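Local coordinates for ThiJ/PfpI family protein (Pseudomonas syringae pv. tomato, PDB 3EWN), which is of unknown function but belongs to the ThiJ/PfpI (DJ-1/PfpI) family, whose fold is shared with class I glutamine amidotransferases, at residues G138-S143 with R162-R167; R148-G153 with K236-A241; K17-G22 with E188-T193; D23-M28 with T80-L85. All blocks are in the same frame, centred on the assembly; numbering follows the deposited sequence.

Interaction 1 (G138-S143 with R162-R167); sequences GYKATS and RVVRDR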
loop_
_atom_site.group_PDB
_atom_site.type_symbol
_atom_site.label_atom_id
_atom_site.label_comp_id
_atom_site.label_asym_id
_atom_site.label_seq_id
_atom_site.Cartn_x
_atom_site.Cartn_y
_atom_site.Cartn_z
ATOM N N GLY A 138 -8.569 15.594 24.172
ATOM C CA GLY A 138 -9.029 14.609 25.134
ATOM C C GLY A 138 -9.220 13.219 24.551
ATOM O O GLY A 138 -9.755 12.336 25.217
ATOM N N TYR A 139 -8.776 13.019 23.314
ATOM C CA TYR A 139 -8.922 11.728 22.641
ATOM C C TYR A 139 -7.666 10.876 22.665
ATOM O O TYR A 139 -6.560 11.382 22.480
ATOM C CB TYR A 139 -9.310 11.939 21.174
ATOM C CG TYR A 139 -10.721 12.419 20.969
ATOM C CD1 TYR A 139 -11.768 11.514 20.823
ATOM C CD2 TYR A 139 -11.016 13.783 20.959
ATOM C CE1 TYR A 139 -13.081 11.956 20.675
ATOM C CE2 TYR A 139 -12.311 14.233 20.813
ATOM C CZ TYR A 139 -13.341 13.319 20.673
ATOM O OH TYR A 139 -14.628 13.773 20.533
ATOM N N LYS A 140 -7.840 9.577 22.894
ATOM C CA LYS A 140 -6.712 8.659 22.863
ATOM C C LYS A 140 -6.393 8.510 21.381
ATOM O O LYS A 140 -7.295 8.501 20.542
ATOM C CB LYS A 140 -7.103 7.293 23.442
ATOM C CG LYS A 140 -7.211 7.259 24.948
ATOM C CD LYS A 140 -7.800 5.936 25.425
ATOM C CE LYS A 140 -6.973 4.742 24.980
ATOM N NZ LYS A 140 -7.620 3.461 25.392
ATOM N N ALA A 141 -5.113 8.402 21.055
ATOM C CA ALA A 141 -4.718 8.255 19.664
ATOM C C ALA A 141 -3.295 7.744 19.576
ATOM O O ALA A 141 -2.493 7.948 20.488
ATOM C CB ALA A 141 -4.841 9.593 18.939
ATOM N N THR A 142 -2.989 7.069 18.475
ATOM C CA THR A 142 -1.651 6.541 18.266
ATOM C C THR A 142 -1.025 7.256 17.074
ATOM O O THR A 142 -1.615 8.177 16.516
ATOM C CB THR A 142 -1.683 5.010 18.027
ATOM O OG1 THR A 142 -0.339 4.516 17.929
ATOM C CG2 THR A 142 -2.431 4.675 16.751
ATOM N N SER A 143 0.176 6.844 16.693
ATOM C CA SER A 143 0.870 7.467 15.572
ATOM C C SER A 143 2.103 6.618 15.300
ATOM O O SER A 143 2.238 5.531 15.854
ATOM C CB SER A 143 1.294 8.886 15.960
ATOM O OG SER A 143 1.714 9.637 14.834
ATOM N N ARG A 162 -1.525 -0.598 17.933
ATOM C CA ARG A 162 -1.462 -0.499 16.478
ATOM C C ARG A 162 -2.672 0.242 15.915
ATOM O O ARG A 162 -2.567 0.975 14.928
ATOM C CB ARG A 162 -1.369 -1.896 15.868
ATOM C CG ARG A 162 -0.940 -1.900 14.409
ATOM C CD ARG A 162 -0.578 -3.305 13.979
ATOM N NE ARG A 162 -0.160 -3.399 12.584
ATOM C CZ ARG A 162 0.984 -2.921 12.102
ATOM N NH1 ARG A 162 1.845 -2.294 12.893
ATOM N NH2 ARG A 162 1.290 -3.116 10.827
ATOM N N VAL A 163 -3.822 0.033 16.546
ATOM C CA VAL A 163 -5.059 0.692 16.146
ATOM C C VAL A 163 -5.751 1.147 17.421
ATOM O O VAL A 163 -5.962 0.352 18.333
ATOM C CB VAL A 163 -6.004 -0.260 15.379
ATOM C CG1 VAL A 163 -7.303 0.462 15.041
ATOM C CG2 VAL A 163 -5.327 -0.755 14.108
ATOM N N VAL A 164 -6.097 2.428 17.484
ATOM C CA VAL A 164 -6.747 2.978 18.667
ATOM C C VAL A 164 -8.073 3.637 18.330
ATOM O O VAL A 164 -8.155 4.450 17.407
ATOM C CB VAL A 164 -5.849 4.045 19.349
ATOM C CG1 VAL A 164 -6.579 4.664 20.540
ATOM C CG2 VAL A 164 -4.541 3.420 19.793
ATOM N N ARG A 165 -9.120 3.269 19.064
ATOM C CA ARG A 165 -10.415 3.887 18.852
ATOM C C ARG A 165 -10.904 4.539 20.135
ATOM O O ARG A 165 -10.865 3.943 21.203
ATOM C CB ARG A 165 -11.467 2.881 18.380
ATOM C CG ARG A 165 -12.823 3.560 18.208
ATOM C CD ARG A 165 -13.918 2.655 17.673
ATOM N NE ARG A 165 -15.155 3.419 17.517
ATOM C CZ ARG A 165 -16.297 2.921 17.058
ATOM N NH1 ARG A 165 -16.374 1.647 16.703
ATOM N NH2 ARG A 165 -17.364 3.704 16.949
ATOM N N ASP A 166 -11.342 5.782 20.021
ATOM C CA ASP A 166 -11.874 6.519 21.157
ATOM C C ASP A 166 -13.065 7.266 20.577
ATOM O O ASP A 166 -12.898 8.261 19.869
ATOM C CB ASP A 166 -10.836 7.502 21.693
ATOM C CG ASP A 166 -11.340 8.295 22.886
ATOM O OD1 ASP A 166 -12.529 8.154 23.249
ATOM O OD2 ASP A 166 -10.545 9.066 23.456
ATOM N N ARG A 167 -14.264 6.782 20.876
ATOM C CA ARG A 167 -15.471 7.385 20.348
ATOM C C ARG A 167 -15.386 7.335 18.820
ATOM O O ARG A 167 -15.203 6.258 18.251
ATOM C CB ARG A 167 -15.615 8.815 20.880
ATOM C CG ARG A 167 -16.111 8.847 22.333
ATOM C CD ARG A 167 -15.779 10.163 23.020
ATOM N NE ARG A 167 -14.362 10.237 23.368
ATOM C CZ ARG A 167 -13.756 11.336 23.796
ATOM N NH1 ARG A 167 -12.462 11.304 24.090
ATOM N NH2 ARG A 167 -14.441 12.469 23.919
HETATM O O HOH W 1 -7.681 7.528 17.912
#
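Asp166, its CG anti to the backbone N (chi1 -180°), extends its carboxylate to Lys140, whose N-H donates to OD2 over 2.8 Å at a nearly straight 165°, using the carboxylate's anti lone pair. The Asp166 carboxylate is also gripped side-on by Arg167: NE goes to OD1 at 2.8 Å and NH1 to OD2 at 3.0 Å, both from above the carboxylate plane. OD2 therefore accepts two N-H groups. That grip holds the guanidinium flat over the Tyr139 ring, centres 3.8 Å apart and planes 14° apart, a stacked cation-pi pair; Arg169 makes a further cation-pi contact with the ring. NH1 also sends a weak bond to Gly138 O. A water lies within bonding distance of Lys140 O (2.8 Å) and Val164 O (3.2 Å) and can bridge the two backbones. Val164 CG2 packs on Thr142 CB at 3.7 Å, while Thr142 OG1 bonds to Ala161 O. The segments run roughly antiparallel but belong to different sheets: strand 163-166 forms the antiparallel border of the central sheet, and strand 140-141 pairs in parallel with 157-158, a small accessory to the alpha/beta core of this DJ-1/PfpI fold.

Interaction 2 (R148-G153 with K236-A241); sequences RDALAG and KADALA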
loop_
_atom_site.group_PDB
_atom_site.type_symbol
_atom_site.label_atom_id
_atom_site.label_comp_id
_atom_site.label_asym_id
_atom_site.label_seq_id
_atom_site.Cartn_x
_atom_site.Cartn_y
_atom_site.Cartn_z
ATOM N N ARG A 148 4.702 9.620 18.383
ATOM C CA ARG A 148 3.485 9.352 19.143
ATOM C C ARG A 148 3.308 10.246 20.377
ATOM O O ARG A 148 2.228 10.795 20.610
ATOM C CB ARG A 148 3.457 7.879 19.563
ATOM C CG ARG A 148 2.126 7.423 20.128
ATOM C CD ARG A 148 2.141 5.934 20.455
ATOM N NE ARG A 148 3.078 5.623 21.532
ATOM C CZ ARG A 148 4.170 4.879 21.388
ATOM N NH1 ARG A 148 4.477 4.355 20.208
ATOM N NH2 ARG A 148 4.962 4.665 22.428
ATOM N N ASP A 149 4.366 10.403 21.166
ATOM C CA ASP A 149 4.263 11.218 22.371
ATOM C C ASP A 149 3.994 12.693 22.113
ATOM O O ASP A 149 3.451 13.382 22.976
ATOM C CB ASP A 149 5.516 11.065 23.232
ATOM C CG ASP A 149 5.606 9.702 23.877
ATOM O OD1 ASP A 149 4.565 9.207 24.357
ATOM O OD2 ASP A 149 6.711 9.129 23.913
ATOM N N ALA A 150 4.364 13.180 20.934
ATOM C CA ALA A 150 4.139 14.583 20.601
ATOM C C ALA A 150 2.652 14.929 20.642
ATOM O O ALA A 150 2.283 16.071 20.919
ATOM C CB ALA A 150 4.710 14.894 19.211
ATOM N N LEU A 151 1.804 13.936 20.380
ATOM C CA LEU A 151 0.358 14.133 20.357
ATOM C C LEU A 151 -0.211 14.777 21.620
ATOM O O LEU A 151 -1.227 15.473 21.560
ATOM C CB LEU A 151 -0.352 12.800 20.101
ATOM C CG LEU A 151 -0.084 12.151 18.740
ATOM C CD1 LEU A 151 -0.737 10.774 18.693
ATOM C CD2 LEU A 151 -0.619 13.056 17.628
ATOM N N ALA A 152 0.441 14.542 22.754
ATOM C CA ALA A 152 -0.000 15.106 24.030
ATOM C C ALA A 152 -0.078 16.630 23.960
ATOM O O ALA A 152 -0.892 17.254 24.644
ATOM C CB ALA A 152 0.959 14.680 25.146
ATOM N N GLY A 153 0.776 17.221 23.132
ATOM C CA GLY A 153 0.792 18.665 22.991
ATOM C C GLY A 153 -0.466 19.215 22.351
ATOM O O GLY A 153 -0.768 20.400 22.490
ATOM N N LYS A 236 11.231 17.766 15.796
ATOM C CA LYS A 236 10.377 18.707 15.068
ATOM C C LYS A 236 8.903 18.457 15.361
ATOM O O LYS A 236 8.098 19.393 15.369
ATOM C CB LYS A 236 10.642 18.618 13.563
ATOM C CG LYS A 236 11.991 19.200 13.164
ATOM C CD LYS A 236 12.404 18.789 11.760
ATOM C CE LYS A 236 11.515 19.400 10.701
ATOM N NZ LYS A 236 12.094 19.184 9.345
ATOM N N ALA A 237 8.547 17.194 15.592
ATOM C CA ALA A 237 7.168 16.852 15.920
ATOM C C ALA A 237 6.848 17.446 17.288
ATOM O O ALA A 237 5.808 18.070 17.472
ATOM C CB ALA A 237 6.987 15.340 15.946
ATOM N N ASP A 238 7.745 17.250 18.251
ATOM C CA ASP A 238 7.530 17.800 19.586
ATOM C C ASP A 238 7.395 19.319 19.511
ATOM O O ASP A 238 6.558 19.904 20.193
ATOM C CB ASP A 238 8.686 17.441 20.525
ATOM C CG ASP A 238 8.642 15.993 20.986
ATOM O OD1 ASP A 238 7.540 15.401 21.006
ATOM O OD2 ASP A 238 9.709 15.454 21.353
ATOM N N ALA A 239 8.218 19.958 18.683
ATOM C CA ALA A 239 8.167 21.410 18.538
ATOM C C ALA A 239 6.822 21.835 17.957
ATOM O O ALA A 239 6.220 22.816 18.400
ATOM C CB ALA A 239 9.312 21.894 17.635
ATOM N N LEU A 240 6.361 21.093 16.956
ATOM C CA LEU A 240 5.086 21.373 16.308
ATOM C C LEU A 240 3.951 21.307 17.328
ATOM O O LEU A 240 3.005 22.093 17.275
ATOM C CB LEU A 240 4.820 20.346 15.202
ATOM C CG LEU A 240 3.461 20.425 14.504
ATOM C CD1 LEU A 240 3.478 21.554 13.490
ATOM C CD2 LEU A 240 3.156 19.103 13.810
ATOM N N ALA A 241 4.052 20.359 18.254
ATOM C CA ALA A 241 3.026 20.170 19.272
ATOM C C ALA A 241 3.147 21.167 20.418
ATOM O O ALA A 241 2.403 21.091 21.392
ATOM C CB ALA A 241 3.079 18.745 19.804
#
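Ala150 puts its methyl against the last turn of helix 231-240, and the apolar part of the contact is built almost wholly from alanines. Its CB lies 4.0 Å from Ala237 CB and 4.2 Å from Ala241 CB, so one methyl on the 148-153 side meets two that are four residues apart on the helix side. With such short side chains the backbones come close: the CA atoms of Ala150 and Asp238 are 4.8 Å apart, and those of Gly153 and Ala241 are 4.6 Å apart.

A helix end packed on a 3-10 segment is the structural setting. Residues 149-153 form the 3-10 turns in the connection between strands 140-141 and 157-158, and helix 231-240 is the last helix of the chain, so the contact joins the C-terminal end of the protein to that connection. Leu151 points away from the helix end and packs on Ser127 and Leu128 of helix 126-132, while Leu240 turns to Leu98 of helix 95-100.

Polar atoms take part through carbon contacts. No hydrogen bond joins the two segments. Ala241 CB presses on Ala150 O at 3.0 Å, the oxygen that also accepts the Gly153 N-H. Asp238 has CG anti to its carbonyl carbon (chi1 -75°), which brings OD1 over Ala150, 3.4 Å from CB. Gly153 offers CA to Ala241 O at 3.3 Å, a CA-H...O contact with an angle of 134° at the hydrogen. The backbone N-H of Ala241 is likewise used within its own turn, bonding to Ala237 O.

Interaction 3 (K17-G22 with E188-T193); sequences KVPWMG and ELRDQT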
loop_
_atom_site.group_PDB
_atom_site.type_symbol
_atom_site.label_atom_id
_atom_site.label_comp_id
_atom_site.label_asym_id
_atom_site.label_seq_id
_atom_site.Cartn_x
_atom_site.Cartn_y
_atom_site.Cartn_z
ATOM N N LYS A 17 -27.875 -11.325 3.951
ATOM C CA LYS A 17 -27.982 -10.219 4.900
ATOM C C LYS A 17 -26.748 -9.325 4.987
ATOM O O LYS A 17 -26.756 -8.328 5.707
ATOM C CB LYS A 17 -28.328 -10.749 6.292
ATOM C CG LYS A 17 -29.726 -11.353 6.388
ATOM C CD LYS A 17 -29.995 -11.920 7.770
ATOM C CE LYS A 17 -28.987 -13.002 8.123
ATOM N NZ LYS A 17 -28.993 -14.124 7.143
ATOM N N VAL A 18 -25.691 -9.680 4.264
ATOM C CA VAL A 18 -24.474 -8.871 4.267
ATOM C C VAL A 18 -24.784 -7.532 3.597
ATOM O O VAL A 18 -25.393 -7.498 2.530
ATOM C CB VAL A 18 -23.335 -9.560 3.471
ATOM C CG1 VAL A 18 -22.111 -8.658 3.422
ATOM C CG2 VAL A 18 -22.994 -10.901 4.099
ATOM N N PRO A 19 -24.384 -6.412 4.221
ATOM C CA PRO A 19 -24.655 -5.102 3.617
ATOM C C PRO A 19 -23.715 -4.805 2.445
ATOM O O PRO A 19 -22.775 -4.018 2.567
ATOM C CB PRO A 19 -24.465 -4.140 4.790
ATOM C CG PRO A 19 -23.415 -4.816 5.607
ATOM C CD PRO A 19 -23.848 -6.264 5.585
ATOM N N TRP A 20 -23.981 -5.443 1.309
ATOM C CA TRP A 20 -23.160 -5.276 0.113
ATOM C C TRP A 20 -23.061 -3.835 -0.369
ATOM O O TRP A 20 -21.978 -3.374 -0.734
ATOM C CB TRP A 20 -23.696 -6.158 -1.022
ATOM C CG TRP A 20 -23.613 -7.616 -0.703
ATOM C CD1 TRP A 20 -24.654 -8.489 -0.553
ATOM C CD2 TRP A 20 -22.422 -8.359 -0.423
ATOM N NE1 TRP A 20 -24.183 -9.730 -0.190
ATOM C CE2 TRP A 20 -22.816 -9.676 -0.105
ATOM C CE3 TRP A 20 -21.058 -8.035 -0.407
ATOM C CZ2 TRP A 20 -21.894 -10.673 0.228
ATOM C CZ3 TRP A 20 -20.141 -9.025 -0.075
ATOM C CH2 TRP A 20 -20.565 -10.330 0.240
HETATM N N MSE A 21 -24.192 -3.134 -0.372
HETATM C CA MSE A 21 -24.235 -1.745 -0.821
HETATM C C MSE A 21 -24.144 -0.736 0.312
HETATM O O MSE A 21 -24.622 -0.969 1.421
HETATM C CB MSE A 21 -25.518 -1.471 -1.615
HETATM C CG MSE A 21 -25.465 -1.837 -3.086
HETATM SE SE MSE A 21 -24.106 -0.848 -4.045
HETATM C CE MSE A 21 -24.621 0.913 -3.571
ATOM N N GLY A 22 -23.519 0.397 0.009
ATOM C CA GLY A 22 -23.365 1.458 0.983
ATOM C C GLY A 22 -23.314 2.788 0.258
ATOM O O GLY A 22 -23.312 2.823 -0.971
ATOM N N GLU A 188 -16.561 -1.995 10.586
ATOM C CA GLU A 188 -17.307 -0.956 11.301
ATOM C C GLU A 188 -18.390 -0.367 10.401
ATOM O O GLU A 188 -19.539 -0.205 10.815
ATOM C CB GLU A 188 -16.352 0.157 11.747
ATOM C CG GLU A 188 -17.011 1.408 12.342
ATOM C CD GLU A 188 -17.757 1.133 13.637
ATOM O OE1 GLU A 188 -17.427 0.141 14.317
ATOM O OE2 GLU A 188 -18.661 1.919 13.989
ATOM N N LEU A 189 -18.015 -0.062 9.164
ATOM C CA LEU A 189 -18.934 0.526 8.193
ATOM C C LEU A 189 -19.987 -0.442 7.645
ATOM O O LEU A 189 -21.134 -0.055 7.404
ATOM C CB LEU A 189 -18.130 1.143 7.044
ATOM C CG LEU A 189 -17.230 2.302 7.491
ATOM C CD1 LEU A 189 -16.288 2.707 6.360
ATOM C CD2 LEU A 189 -18.095 3.476 7.925
ATOM N N ARG A 190 -19.600 -1.696 7.438
ATOM C CA ARG A 190 -20.525 -2.706 6.930
ATOM C C ARG A 190 -20.673 -3.742 8.041
ATOM O O ARG A 190 -21.351 -3.483 9.030
ATOM C CB ARG A 190 -19.967 -3.328 5.644
ATOM C CG ARG A 190 -19.737 -2.309 4.521
ATOM C CD ARG A 190 -21.014 -1.552 4.164
ATOM N NE ARG A 190 -20.775 -0.493 3.183
ATOM C CZ ARG A 190 -20.695 -0.676 1.869
ATOM N NH1 ARG A 190 -20.844 -1.887 1.344
ATOM N NH2 ARG A 190 -20.446 0.357 1.075
ATOM N N ASP A 191 -20.064 -4.913 7.886
ATOM C CA ASP A 191 -20.110 -5.912 8.951
ATOM C C ASP A 191 -18.872 -6.795 8.861
ATOM O O ASP A 191 -18.060 -6.627 7.957
ATOM C CB ASP A 191 -21.418 -6.736 8.926
ATOM C CG ASP A 191 -21.497 -7.726 7.778
ATOM O OD1 ASP A 191 -20.510 -7.906 7.037
ATOM O OD2 ASP A 191 -22.576 -8.343 7.629
ATOM N N GLN A 192 -18.708 -7.720 9.798
ATOM C CA GLN A 192 -17.515 -8.558 9.788
ATOM C C GLN A 192 -17.384 -9.457 8.569
ATOM O O GLN A 192 -16.278 -9.689 8.075
ATOM C CB GLN A 192 -17.455 -9.413 11.052
ATOM C CG GLN A 192 -16.150 -10.177 11.173
ATOM C CD GLN A 192 -15.992 -10.849 12.515
ATOM O OE1 GLN A 192 -16.429 -10.323 13.536
ATOM N NE2 GLN A 192 -15.338 -12.005 12.527
ATOM N N THR A 193 -18.504 -9.972 8.081
ATOM C CA THR A 193 -18.458 -10.848 6.919
ATOM C C THR A 193 -17.929 -10.101 5.700
ATOM O O THR A 193 -17.141 -10.644 4.920
ATOM C CB THR A 193 -19.841 -11.416 6.593
ATOM O OG1 THR A 193 -20.341 -12.121 7.738
ATOM C CG2 THR A 193 -19.754 -12.376 5.411
#
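An N-terminal arm leading into strand 25-29 lies here along the turn between helices 177-189 and 192-201, at the surface of the alpha/beta fold. Pro19 sits at the centre of an inverse gamma turn in that arm, closed by the 2.8 Å bond from Trp20 N to Val18 O, and Arg190, the first residue past helix 177-189 to leave helical geometry, reaches into the bend, its chain bending at chi2 (-57°) on the way to two carbonyls. Arg190 NH1 donates to Pro19 O at 3.1 Å, meeting that oxygen in the carbonyl plane although the oxygen itself is tilted 27° from the guanidinium plane. Arg190 NH1 also makes a weak, more bent bond to Trp20 O at 2.8 Å. One guanidinium face is covered by Gly22 CA and Met21 C. NE is paired with Glu24 and NH2 bonds to Met50 O, so all three nitrogens are engaged and the rotation of the guanidinium is probably well fixed. Nearer the backbone, the arginine's CB packs on Pro19 CG, the two side chains sliding past each other in opposite directions. Asp191, the N-cap of helix 192-201, directs OD1 to the amide of Tyr194. Its other carboxylate oxygen faces the proline ring, Asp191 OD2 lying 3.2 Å from Pro19 CD. Methyl meets methyl where Val18 CG2 lies 3.8 Å from Thr193 CG2, while Val18 CG1 covers a face of the Trp20 ring.

Interaction 4 (D23-M28 with T80-L85); sequences DEQIAM and TCPRDL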
loop_
_atom_site.group_PDB
_atom_site.type_symbol
_atom_site.label_atom_id
_atom_site.label_comp_id
_atom_site.label_asym_id
_atom_site.label_seq_id
_atom_site.Cartn_x
_atom_site.Cartn_y
_atom_site.Cartn_z
ATOM N N ASP A 23 -23.267 3.884 1.008
ATOM C CA ASP A 23 -23.229 5.209 0.396
ATOM C C ASP A 23 -22.274 6.131 1.146
ATOM O O ASP A 23 -22.500 7.339 1.231
ATOM C CB ASP A 23 -24.634 5.809 0.391
ATOM C CG ASP A 23 -25.133 6.138 1.787
ATOM O OD1 ASP A 23 -24.877 5.347 2.719
ATOM O OD2 ASP A 23 -25.790 7.187 1.951
ATOM N N GLU A 24 -21.199 5.557 1.679
ATOM C CA GLU A 24 -20.225 6.335 2.433
ATOM C C GLU A 24 -19.514 7.400 1.604
ATOM O O GLU A 24 -19.237 7.209 0.419
ATOM C CB GLU A 24 -19.168 5.413 3.058
ATOM C CG GLU A 24 -19.721 4.393 4.046
ATOM C CD GLU A 24 -20.073 3.063 3.401
ATOM O OE1 GLU A 24 -20.123 2.979 2.154
ATOM O OE2 GLU A 24 -20.306 2.093 4.152
ATOM N N GLN A 25 -19.226 8.524 2.249
ATOM C CA GLN A 25 -18.508 9.634 1.630
ATOM C C GLN A 25 -17.192 9.650 2.390
ATOM O O GLN A 25 -17.164 9.980 3.572
ATOM C CB GLN A 25 -19.252 10.950 1.855
ATOM C CG GLN A 25 -20.651 10.978 1.263
ATOM C CD GLN A 25 -20.646 10.782 -0.236
ATOM O OE1 GLN A 25 -19.905 11.449 -0.957
ATOM N NE2 GLN A 25 -21.483 9.865 -0.719
ATOM N N ILE A 26 -16.108 9.306 1.706
ATOM C CA ILE A 26 -14.799 9.212 2.339
ATOM C C ILE A 26 -13.784 10.178 1.747
ATOM O O ILE A 26 -13.465 10.100 0.560
ATOM C CB ILE A 26 -14.268 7.761 2.204
ATOM C CG1 ILE A 26 -15.253 6.796 2.871
ATOM C CG2 ILE A 26 -12.884 7.637 2.817
ATOM C CD1 ILE A 26 -15.031 5.331 2.531
ATOM N N ALA A 27 -13.276 11.087 2.576
ATOM C CA ALA A 27 -12.285 12.054 2.116
ATOM C C ALA A 27 -10.906 11.696 2.659
ATOM O O ALA A 27 -10.715 11.588 3.871
ATOM C CB ALA A 27 -12.673 13.464 2.561
HETATM N N MSE A 28 -9.947 11.523 1.753
HETATM C CA MSE A 28 -8.583 11.179 2.130
HETATM C C MSE A 28 -7.634 12.293 1.705
HETATM O O MSE A 28 -7.456 12.557 0.520
HETATM C CB MSE A 28 -8.189 9.855 1.471
HETATM C CG MSE A 28 -9.186 8.721 1.759
HETATM SE SE MSE A 28 -8.729 7.008 1.003
HETATM C CE MSE A 28 -7.558 6.370 2.369
ATOM N N THR A 80 -13.880 21.758 -3.151
ATOM C CA THR A 80 -14.833 20.854 -3.788
ATOM C C THR A 80 -15.135 19.589 -2.986
ATOM O O THR A 80 -15.999 18.798 -3.363
ATOM C CB THR A 80 -14.367 20.453 -5.208
ATOM O OG1 THR A 80 -13.109 19.772 -5.135
ATOM C CG2 THR A 80 -14.222 21.697 -6.087
ATOM N N CYS A 81 -14.424 19.389 -1.883
ATOM C CA CYS A 81 -14.674 18.219 -1.048
ATOM C C CYS A 81 -16.018 18.407 -0.344
ATOM O O CYS A 81 -16.305 19.488 0.164
ATOM C CB CYS A 81 -13.571 18.068 0.001
ATOM S SG CYS A 81 -13.801 16.678 1.135
ATOM N N PRO A 82 -16.864 17.364 -0.318
ATOM C CA PRO A 82 -18.168 17.475 0.348
ATOM C C PRO A 82 -18.049 18.017 1.775
ATOM O O PRO A 82 -17.040 17.795 2.450
ATOM C CB PRO A 82 -18.688 16.043 0.317
ATOM C CG PRO A 82 -18.170 15.543 -0.999
ATOM C CD PRO A 82 -16.741 16.073 -1.020
ATOM N N ARG A 83 -19.084 18.722 2.225
ATOM C CA ARG A 83 -19.107 19.302 3.566
ATOM C C ARG A 83 -19.308 18.269 4.673
ATOM O O ARG A 83 -18.664 18.343 5.719
ATOM C CB ARG A 83 -20.217 20.352 3.657
ATOM C CG ARG A 83 -19.964 21.610 2.842
ATOM C CD ARG A 83 -19.349 22.699 3.700
ATOM N NE ARG A 83 -20.229 23.058 4.810
ATOM C CZ ARG A 83 -19.887 23.869 5.807
ATOM N NH1 ARG A 83 -18.678 24.415 5.839
ATOM N NH2 ARG A 83 -20.755 24.130 6.776
ATOM N N ASP A 84 -20.219 17.326 4.450
ATOM C CA ASP A 84 -20.499 16.285 5.437
ATOM C C ASP A 84 -19.945 14.954 4.941
ATOM O O ASP A 84 -20.332 14.468 3.881
ATOM C CB ASP A 84 -22.006 16.171 5.678
ATOM C CG ASP A 84 -22.624 17.477 6.144
ATOM O OD1 ASP A 84 -21.877 18.399 6.534
ATOM O OD2 ASP A 84 -23.867 17.579 6.130
ATOM N N LEU A 85 -19.044 14.366 5.722
ATOM C CA LEU A 85 -18.399 13.110 5.353
ATOM C C LEU A 85 -18.656 11.962 6.318
ATOM O O LEU A 85 -18.951 12.176 7.493
ATOM C CB LEU A 85 -16.887 13.328 5.275
ATOM C CG LEU A 85 -16.391 14.420 4.327
ATOM C CD1 LEU A 85 -14.974 14.832 4.714
ATOM C CD2 LEU A 85 -16.447 13.915 2.896
#
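Ala27 CB is the methyl on which two side chains of the 80-85 loop converge. Leu85 CD1 comes to 3.4 Å from Ala27 CB, tighter than usual for two carbons, and CD2 to 3.8 Å from the same methyl, so both methyls of the leucine fork press on the alanine from one side. Cys81 SG reaches Ala27 CB at 3.7 Å. The sulfur lies anti to the backbone N (chi1 178°), which extends it from the loop toward strand 25-29. Two residues earlier on the strand, Gln25 CB lies 4.2 Å from Leu85 CD2 and from Asp84 O, and Leu85 CB approaches Gln25 O. No hydrogen bond spans the two segments; the contact is essentially apolar.

What sets these groups in place lies one shell out. Gln25 is folded back by a bend at chi2 (-61°), which lets NE2 make a weak bond to Asp23 O, while its OE1 bonds to Tyr55 OH; Pro82 packs on the same tyrosine. The strand residue also holds Thr86, just past the loop, through Gln25 N and Thr86 OG1. On the loop's other side, arginines fasten its carbonyls: Arg113 bonds to Cys81 O and Pro82 O, and Arg116 bonds to Arg83 O as well as pairing with the Asp84 carboxylate.

Strand 25-29 is an inner strand of the mixed central sheet, in its parallel part, between 53-58 and 87-90. The loop crosses this sheet from edge strand 76-77 to enter 87-90, covering the face marked by Ala27, while Ile26 points away from the loop, and it and Met28 pack on helix 36-46.

Overall arrangement
Along the chain, interaction 4 closes before interactions 1 and 2 open, and those two cross each other because their segments alternate. Interaction 3 spans most of the sequence, joining residues 17-22 to 188-193 and enclosing interactions 1 and 4 within its reach. Interactions 1 and 4 both reach the central sheet, at edge strand 163-166 and inner strand 25-29, with centres about 22 Å apart. Interaction 3 is tied to each by a salt bridge: Arg190 with Glu24 of interaction 4, and Glu188 with Arg165 of interaction 1. Interaction 2 packs against interaction 1 through Leu151 and Arg148. Its centre lies about 37 Å from that of interaction 3, so the N-terminal arm and the C-terminal helix are secured on opposite sides of the chain's centre.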